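PDB 5E0C: cellulase from Bacillus sp. BG-CS10, which probably hydrolyses internal beta-1,4-glucosidic bonds of cellulose, as an endoglucanase of glycoside hydrolase family 5. Local coordinates for residues Tyr74-Asp79 / Glu129-Arg134; Asp202-Leu207 / Asn254-Thr259; Asp358-Leu363 / Val392-Ala397. One frame throughout, in Å; residues are numbered along the deposited sequence.

Contacts 1 and 2 both belong to the glycoside hydrolase family 5 barrel, an eight-stranded parallel (beta/alpha)8 fold, and both involve helices outside its strands. Their centres lie 33 Å apart and their nearest atoms about 18 Å apart, so they tie separate sectors of the helical layer. Contact 3 lies in the X2 carbohydrate-binding module, where two antiparallel strands pair; its centre is 44 Å from that of contact 2 and 61 Å from that of contact 1, on the opposite side of the chain's centre from contact 1. Along the sequence the three follow one another in series. A polar grip, an apolar helix pair and a strand ladder thus serve three separate places.

Contact 1. Residues Tyr74-Asp79 / Glu129-Arg134; sequences YTINED and EQLSER
The side-chain amide of Gln-130 makes two hydrogen bonds to the backbone of Tyr-74 and Ile-76, in the loop that leads into helix 78-93. Its NE2 donates to Tyr-74 O at 2.8 Å, with the acceptor almost in the amide plane but the donor standing above the carbonyl plane. Its OE1 accepts from Ile-76 N at 3.0 Å on a lone pair, nearly straight at 167°. With CG beside the backbone N (chi1 -69°) and the chain extended beyond it, the amide reaches both backbone groups, and the two bonds fix its rotation.

The charged pair lies further on. Arg-134 NH2 meets the syn lone pair of Glu-78 OE1 at 2.9 Å, in the guanidinium plane, although the carboxylate plane is turned 46° from it. NH1 of Arg-134 forms a salt bridge to Glu-85.

The apolar part centres on Ile-76, which runs alongside the Gln-130 chain in the opposite direction and whose CD1 reaches Leu-131 CD2 at 3.9 Å, with Phe-81 and Trp-64 touching both residues. The chemistry implies a loop fixed to helix 117-134 through its backbone, while Arg-134, shared between two glutamates, probably balances negative charge on the first turns of helix 78-93.

Contact 2. Residues Asp202-Leu207 / Asn254-Thr259; sequences DLLNRL and NRVHNT
Leu-204 reaches over the backbone turn of the opposing helix, laying CD1 against Arg-255 CB at 3.7 Å. CG lies opposite the carbonyl carbon across the first side-chain bond (chi1 -62°), which carries the two methyls outward from helix 201-214. The second branch, CD2, meets Val-256 CG2 at 4.2 Å. Nearer the backbone, Leu-204 CB packs on Thr-259 CG2 at 3.9 Å.

The Thr-259 hydroxyl is turned back into its own helix: OG1 donates to Arg-255 O at 3.0 Å, while Thr-259 N approaches the same oxygen from the other face of its plane. A glycine in place of Thr-259, lacking both the methyl and the hydroxyl donor to Arg-255 O, would probably open a gap beside Leu-204 CB.

Of the Arg-255 side chain, CB is the part that meets Leu-204; farther out, its NE bonds to Thr-199 O. The two short segments run at 23°, with axes 10.2 Å apart, as neighbouring helices around a (beta/alpha)8 barrel do. Strand 219-225 follows helix 201-214 and leads on to helix 243-261, whose Phe-260 extends the apolar seam toward Leu-207; helix 161-181 lies against Leu-203 and Arg-206.

Contact 3. Residues Asp358-Leu363 / Val392-Ala397; sequences DQDIQL and VLTMKA
Ile-361 and Leu-393 lie side by side and point the same way in an antiparallel beta ladder, part of a four-stranded sheet in the X2 module, whose E-set clan has an immunoglobulin-like beta-sandwich fold. Ile-361 CD1 touches Leu-393 CD2 at 4.1 Å; the Ile-361 and Met-395 side chains cross at a slant, with CD1 of the first 4.2 Å from CG of the second. Phe-427 from strand 425-432 and Leu-373 from strand 370-375 pack on this face, joining it to the five-stranded mixed sheet. Ile-361 with Leu-393 and Gln-359 with Met-395 are the hydrogen-bonded pairs, each closed by two backbone bonds.

The other face carries Asp-360, Thr-394, Gln-362 and Val-392. Asp-360 and Thr-394 run alongside each other, and Thr-394 OG1 donates to Asp-360 OD1 at 2.8 Å from above the carboxylate plane. Val-392 CG1 leans against the carboxylate of Asp-360, whereas its CG2 sits across from Gln-362 OE1 at 3.8 Å.

At the end of the ladder Asp-358 lies alongside the Lys-396 side chain, which is folded at chi2 and chi3; NZ also forms a salt bridge with Glu-387. Asp-358 OD2 takes Lys-396 NZ at 2.9 Å on the syn side, and OD1 takes Ala-397 N, at the start of helix 397-403, at 2.9 Å on the anti side.

Contact 1. Residues Tyr74-Asp79 / Glu129-Arg134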
# COMPACT_ATOMS: atom_id res chain seq x y z
N TYR A 74 -11.76 21.41 25.42
CA TYR A 74 -11.67 20.79 24.11
C TYR A 74 -12.58 19.56 24.03
O TYR A 74 -12.20 18.54 23.46
CB TYR A 74 -10.24 20.39 23.78
CG TYR A 74 -9.27 21.54 23.77
CD1 TYR A 74 -9.19 22.39 22.68
CD2 TYR A 74 -8.41 21.76 24.84
CE1 TYR A 74 -8.30 23.44 22.66
CE2 TYR A 74 -7.50 22.81 24.83
CZ TYR A 74 -7.45 23.65 23.73
OH TYR A 74 -6.56 24.69 23.70
N THR A 75 -13.77 19.67 24.60
CA THR A 75 -14.67 18.54 24.61
C THR A 75 -14.94 18.07 23.19
O THR A 75 -15.14 18.87 22.27
CB THR A 75 -15.98 18.87 25.32
OG1 THR A 75 -15.69 19.34 26.64
CG2 THR A 75 -16.86 17.64 25.42
N ILE A 76 -14.89 16.76 23.02
CA ILE A 76 -15.10 16.10 21.75
C ILE A 76 -16.59 16.01 21.47
O ILE A 76 -17.36 15.55 22.33
CB ILE A 76 -14.48 14.68 21.75
CG1 ILE A 76 -12.97 14.77 22.01
CG2 ILE A 76 -14.81 13.92 20.46
CD1 ILE A 76 -12.35 13.48 22.48
N ASN A 77 -17.00 16.47 20.28
CA ASN A 77 -18.39 16.39 19.84
C ASN A 77 -19.02 15.04 20.18
O ASN A 77 -18.55 13.99 19.74
CB ASN A 77 -18.48 16.65 18.34
CG ASN A 77 -19.90 16.60 17.82
OD1 ASN A 77 -20.42 15.51 17.51
ND2 ASN A 77 -20.54 17.76 17.72
N GLU A 78 -20.08 15.06 20.97
CA GLU A 78 -20.61 13.82 21.53
C GLU A 78 -21.12 12.82 20.48
O GLU A 78 -20.99 11.61 20.67
CB GLU A 78 -21.72 14.13 22.54
CG GLU A 78 -22.37 12.90 23.20
CD GLU A 78 -21.36 12.03 23.96
OE1 GLU A 78 -20.26 12.52 24.29
OE2 GLU A 78 -21.69 10.85 24.23
N ASP A 79 -21.69 13.33 19.39
CA ASP A 79 -22.18 12.47 18.31
C ASP A 79 -21.05 11.69 17.65
O ASP A 79 -21.07 10.46 17.59
CB ASP A 79 -22.92 13.29 17.26
CG ASP A 79 -24.26 13.80 17.75
OD1 ASP A 79 -24.94 13.07 18.52
OD2 ASP A 79 -24.63 14.93 17.37
N GLU A 129 -7.10 12.32 27.75
CA GLU A 129 -7.92 12.26 28.95
C GLU A 129 -9.29 11.76 28.58
O GLU A 129 -9.80 10.80 29.18
CB GLU A 129 -8.03 13.62 29.64
CG GLU A 129 -6.87 13.99 30.54
CD GLU A 129 -6.99 15.41 31.07
OE1 GLU A 129 -7.79 16.20 30.52
OE2 GLU A 129 -6.27 15.74 32.04
N GLN A 130 -9.90 12.42 27.60
CA GLN A 130 -11.26 12.06 27.20
C GLN A 130 -11.35 10.63 26.65
O GLN A 130 -12.28 9.89 26.98
CB GLN A 130 -11.79 13.05 26.16
CG GLN A 130 -12.04 14.43 26.71
CD GLN A 130 -12.68 15.34 25.68
OE1 GLN A 130 -13.86 15.20 25.35
NE2 GLN A 130 -11.90 16.27 25.14
N LEU A 131 -10.38 10.24 25.83
CA LEU A 131 -10.37 8.89 25.29
C LEU A 131 -10.17 7.88 26.40
O LEU A 131 -10.82 6.84 26.41
CB LEU A 131 -9.27 8.71 24.22
CG LEU A 131 -9.29 9.61 22.99
CD1 LEU A 131 -8.48 9.00 21.87
CD2 LEU A 131 -10.68 9.91 22.50
N SER A 132 -9.27 8.18 27.34
CA SER A 132 -9.02 7.27 28.47
C SER A 132 -10.29 7.04 29.26
O SER A 132 -10.65 5.91 29.59
CB SER A 132 -7.95 7.84 29.40
OG SER A 132 -6.72 8.03 28.72
N GLU A 133 -10.96 8.14 29.58
CA GLU A 133 -12.16 8.11 30.40
C GLU A 133 -13.27 7.35 29.70
O GLU A 133 -13.93 6.51 30.31
CB GLU A 133 -12.59 9.54 30.75
CG GLU A 133 -14.06 9.72 31.11
CD GLU A 133 -14.48 8.92 32.33
OE1 GLU A 133 -13.59 8.46 33.09
OE2 GLU A 133 -15.70 8.76 32.52
N ARG A 134 -13.48 7.65 28.41
CA ARG A 134 -14.53 7.00 27.63
C ARG A 134 -14.38 5.47 27.60
O ARG A 134 -15.36 4.75 27.76
CB ARG A 134 -14.54 7.57 26.21
CG ARG A 134 -15.59 6.97 25.28
CD ARG A 134 -17.00 7.08 25.85
NE ARG A 134 -17.49 8.46 25.92
CZ ARG A 134 -18.35 9.01 25.06
NH1 ARG A 134 -18.82 8.31 24.04
NH2 ARG A 134 -18.72 10.27 25.22

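Contact 2. Residues Asp202-Leu207 / Asn254-Thr259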
# COMPACT_ATOMS: atom_id res chain seq x y z
N ASP A 202 18.44 4.90 13.99
CA ASP A 202 18.42 5.91 15.04
C ASP A 202 17.01 6.09 15.63
O ASP A 202 16.85 6.25 16.85
CB ASP A 202 18.94 7.25 14.52
CG ASP A 202 18.95 8.33 15.60
OD1 ASP A 202 19.80 8.27 16.51
OD2 ASP A 202 18.10 9.26 15.53
N LEU A 203 16.00 6.06 14.77
CA LEU A 203 14.62 6.26 15.21
C LEU A 203 14.14 5.05 16.03
O LEU A 203 13.47 5.20 17.07
CB LEU A 203 13.72 6.51 14.00
CG LEU A 203 14.14 7.70 13.13
CD1 LEU A 203 13.28 7.83 11.88
CD2 LEU A 203 14.11 9.01 13.93
N LEU A 204 14.50 3.87 15.55
CA LEU A 204 14.24 2.63 16.28
C LEU A 204 14.84 2.72 17.67
O LEU A 204 14.16 2.43 18.67
CB LEU A 204 14.83 1.43 15.54
CG LEU A 204 14.27 1.15 14.14
CD1 LEU A 204 14.91 -0.09 13.55
CD2 LEU A 204 12.75 1.02 14.19
N ASN A 205 16.11 3.12 17.72
CA ASN A 205 16.84 3.20 18.98
C ASN A 205 16.18 4.15 19.96
O ASN A 205 16.02 3.83 21.13
CB ASN A 205 18.29 3.60 18.74
CG ASN A 205 19.12 2.46 18.19
OD1 ASN A 205 18.77 1.29 18.38
ND2 ASN A 205 20.21 2.78 17.50
N ARG A 206 15.77 5.32 19.47
CA ARG A 206 15.10 6.29 20.33
C ARG A 206 13.75 5.81 20.86
O ARG A 206 13.40 6.06 22.03
CB ARG A 206 14.95 7.61 19.57
CG ARG A 206 16.31 8.14 19.14
CD ARG A 206 16.22 9.53 18.62
NE ARG A 206 16.93 10.48 19.47
CZ ARG A 206 18.12 11.00 19.19
NH1 ARG A 206 18.75 10.68 18.06
NH2 ARG A 206 18.68 11.86 20.03
N LEU A 207 12.98 5.10 20.03
CA LEU A 207 11.75 4.50 20.54
C LEU A 207 12.09 3.47 21.63
O LEU A 207 11.44 3.41 22.67
CB LEU A 207 10.96 3.85 19.41
CG LEU A 207 9.70 3.09 19.84
CD1 LEU A 207 8.81 3.93 20.72
CD2 LEU A 207 8.94 2.65 18.61
N ASN A 254 14.90 -6.56 9.23
CA ASN A 254 16.01 -7.02 10.06
C ASN A 254 16.28 -6.00 11.17
O ASN A 254 16.37 -6.36 12.34
CB ASN A 254 17.27 -7.25 9.24
CG ASN A 254 17.33 -8.62 8.63
OD1 ASN A 254 16.48 -9.47 8.93
ND2 ASN A 254 18.32 -8.86 7.77
N ARG A 255 16.41 -4.73 10.79
CA ARG A 255 16.61 -3.71 11.80
C ARG A 255 15.49 -3.73 12.83
O ARG A 255 15.74 -3.74 14.04
CB ARG A 255 16.70 -2.32 11.18
CG ARG A 255 17.87 -2.12 10.26
CD ARG A 255 18.06 -0.64 9.98
NE ARG A 255 16.89 -0.02 9.37
CZ ARG A 255 16.69 0.04 8.06
NH1 ARG A 255 17.58 -0.49 7.23
NH2 ARG A 255 15.60 0.63 7.57
N VAL A 256 14.26 -3.74 12.34
CA VAL A 256 13.11 -3.74 13.25
C VAL A 256 13.12 -4.97 14.18
O VAL A 256 12.79 -4.88 15.37
CB VAL A 256 11.77 -3.68 12.46
CG1 VAL A 256 10.58 -4.06 13.34
CG2 VAL A 256 11.58 -2.30 11.86
N HIS A 257 13.50 -6.12 13.65
CA HIS A 257 13.47 -7.34 14.45
C HIS A 257 14.56 -7.31 15.51
O HIS A 257 14.31 -7.62 16.68
CB HIS A 257 13.62 -8.57 13.57
CG HIS A 257 13.59 -9.86 14.33
ND1 HIS A 257 14.72 -10.44 14.86
CD2 HIS A 257 12.56 -10.68 14.64
CE1 HIS A 257 14.39 -11.56 15.47
NE2 HIS A 257 13.08 -11.73 15.36
N ASN A 258 15.76 -6.93 15.10
CA ASN A 258 16.90 -6.92 16.01
C ASN A 258 16.71 -5.90 17.12
O ASN A 258 17.13 -6.13 18.26
CB ASN A 258 18.18 -6.63 15.23
CG ASN A 258 18.46 -7.67 14.16
OD1 ASN A 258 17.96 -8.80 14.23
ND2 ASN A 258 19.25 -7.29 13.16
N THR A 259 16.06 -4.79 16.81
CA THR A 259 15.91 -3.76 17.82
C THR A 259 14.78 -4.03 18.81
O THR A 259 14.92 -3.75 19.99
CB THR A 259 15.69 -2.38 17.18
OG1 THR A 259 16.77 -2.11 16.28
CG2 THR A 259 15.65 -1.30 18.25

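Contact 3. Residues Asp358-Leu363 / Val392-Ala397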
# COMPACT_ATOMS: atom_id res chain seq x y z
N ASP A 358 5.56 -23.18 -28.91
CA ASP A 358 5.76 -23.47 -27.49
C ASP A 358 6.29 -22.23 -26.77
O ASP A 358 7.09 -21.49 -27.34
CB ASP A 358 6.75 -24.63 -27.32
CG ASP A 358 6.14 -25.98 -27.62
OD1 ASP A 358 5.00 -26.05 -28.15
OD2 ASP A 358 6.81 -27.00 -27.34
N GLN A 359 5.86 -22.01 -25.53
CA GLN A 359 6.32 -20.85 -24.77
C GLN A 359 6.75 -21.19 -23.36
O GLN A 359 5.98 -21.77 -22.59
CB GLN A 359 5.23 -19.77 -24.71
CG GLN A 359 4.99 -19.02 -26.02
CD GLN A 359 5.01 -17.51 -25.82
OE1 GLN A 359 5.53 -17.00 -24.83
NE2 GLN A 359 4.41 -16.80 -26.77
N ASP A 360 7.97 -20.81 -23.01
CA ASP A 360 8.51 -21.04 -21.68
C ASP A 360 8.14 -19.92 -20.72
O ASP A 360 8.00 -18.77 -21.13
CB ASP A 360 10.03 -21.19 -21.74
CG ASP A 360 10.46 -22.53 -22.29
OD1 ASP A 360 9.58 -23.32 -22.68
OD2 ASP A 360 11.69 -22.78 -22.37
N ILE A 361 7.99 -20.28 -19.45
CA ILE A 361 7.67 -19.35 -18.38
C ILE A 361 8.42 -19.74 -17.14
O ILE A 361 8.35 -20.88 -16.71
CB ILE A 361 6.17 -19.32 -18.03
CG1 ILE A 361 5.31 -19.06 -19.26
CG2 ILE A 361 5.90 -18.27 -16.95
CD1 ILE A 361 3.94 -19.64 -19.13
N GLN A 362 9.13 -18.78 -16.57
CA GLN A 362 9.92 -19.04 -15.38
C GLN A 362 9.06 -18.92 -14.14
O GLN A 362 8.52 -17.85 -13.86
CB GLN A 362 11.11 -18.08 -15.31
CG GLN A 362 11.93 -18.18 -14.04
CD GLN A 362 12.70 -19.48 -13.96
OE1 GLN A 362 13.43 -19.83 -14.89
NE2 GLN A 362 12.50 -20.22 -12.87
N LEU A 363 8.92 -20.02 -13.40
CA LEU A 363 8.20 -20.00 -12.13
C LEU A 363 9.13 -19.69 -10.96
O LEU A 363 10.34 -19.82 -11.07
CB LEU A 363 7.51 -21.33 -11.87
CG LEU A 363 6.54 -21.84 -12.93
CD1 LEU A 363 5.92 -23.16 -12.49
CD2 LEU A 363 5.47 -20.79 -13.26
N VAL A 392 10.65 -24.45 -14.77
CA VAL A 392 10.29 -23.83 -16.03
C VAL A 392 9.05 -24.51 -16.59
O VAL A 392 9.07 -25.70 -16.89
CB VAL A 392 11.43 -23.92 -17.07
CG1 VAL A 392 11.00 -23.34 -18.42
CG2 VAL A 392 12.65 -23.18 -16.56
N LEU A 393 7.97 -23.73 -16.72
CA LEU A 393 6.71 -24.21 -17.27
C LEU A 393 6.65 -23.97 -18.78
O LEU A 393 7.00 -22.91 -19.25
CB LEU A 393 5.53 -23.51 -16.58
CG LEU A 393 4.16 -23.68 -17.26
CD1 LEU A 393 3.69 -25.13 -17.17
CD2 LEU A 393 3.13 -22.74 -16.64
N THR A 394 6.20 -24.95 -19.54
CA THR A 394 6.07 -24.73 -20.97
C THR A 394 4.63 -24.93 -21.40
O THR A 394 4.05 -25.99 -21.17
CB THR A 394 6.97 -25.68 -21.79
OG1 THR A 394 8.35 -25.49 -21.42
CG2 THR A 394 6.82 -25.39 -23.27
N MET A 395 4.05 -23.90 -22.03
CA MET A 395 2.76 -24.05 -22.70
C MET A 395 2.98 -24.55 -24.12
O MET A 395 3.75 -23.97 -24.89
CB MET A 395 1.98 -22.72 -22.72
CG MET A 395 1.53 -22.22 -21.36
SD MET A 395 0.54 -23.42 -20.41
CE MET A 395 -0.78 -23.76 -21.57
N LYS A 396 2.28 -25.64 -24.46
CA LYS A 396 2.41 -26.25 -25.77
C LYS A 396 1.65 -25.45 -26.81
O LYS A 396 0.59 -24.90 -26.53
CB LYS A 396 1.92 -27.70 -25.74
CG LYS A 396 2.67 -28.58 -24.73
CD LYS A 396 4.14 -28.76 -25.08
CE LYS A 396 4.33 -29.45 -26.42
NZ LYS A 396 5.76 -29.64 -26.76
N ALA A 397 2.21 -25.39 -28.02
CA ALA A 397 1.65 -24.58 -29.10
C ALA A 397 0.19 -24.89 -29.40
O ALA A 397 -0.58 -23.98 -29.73
CB ALA A 397 2.48 -24.76 -30.35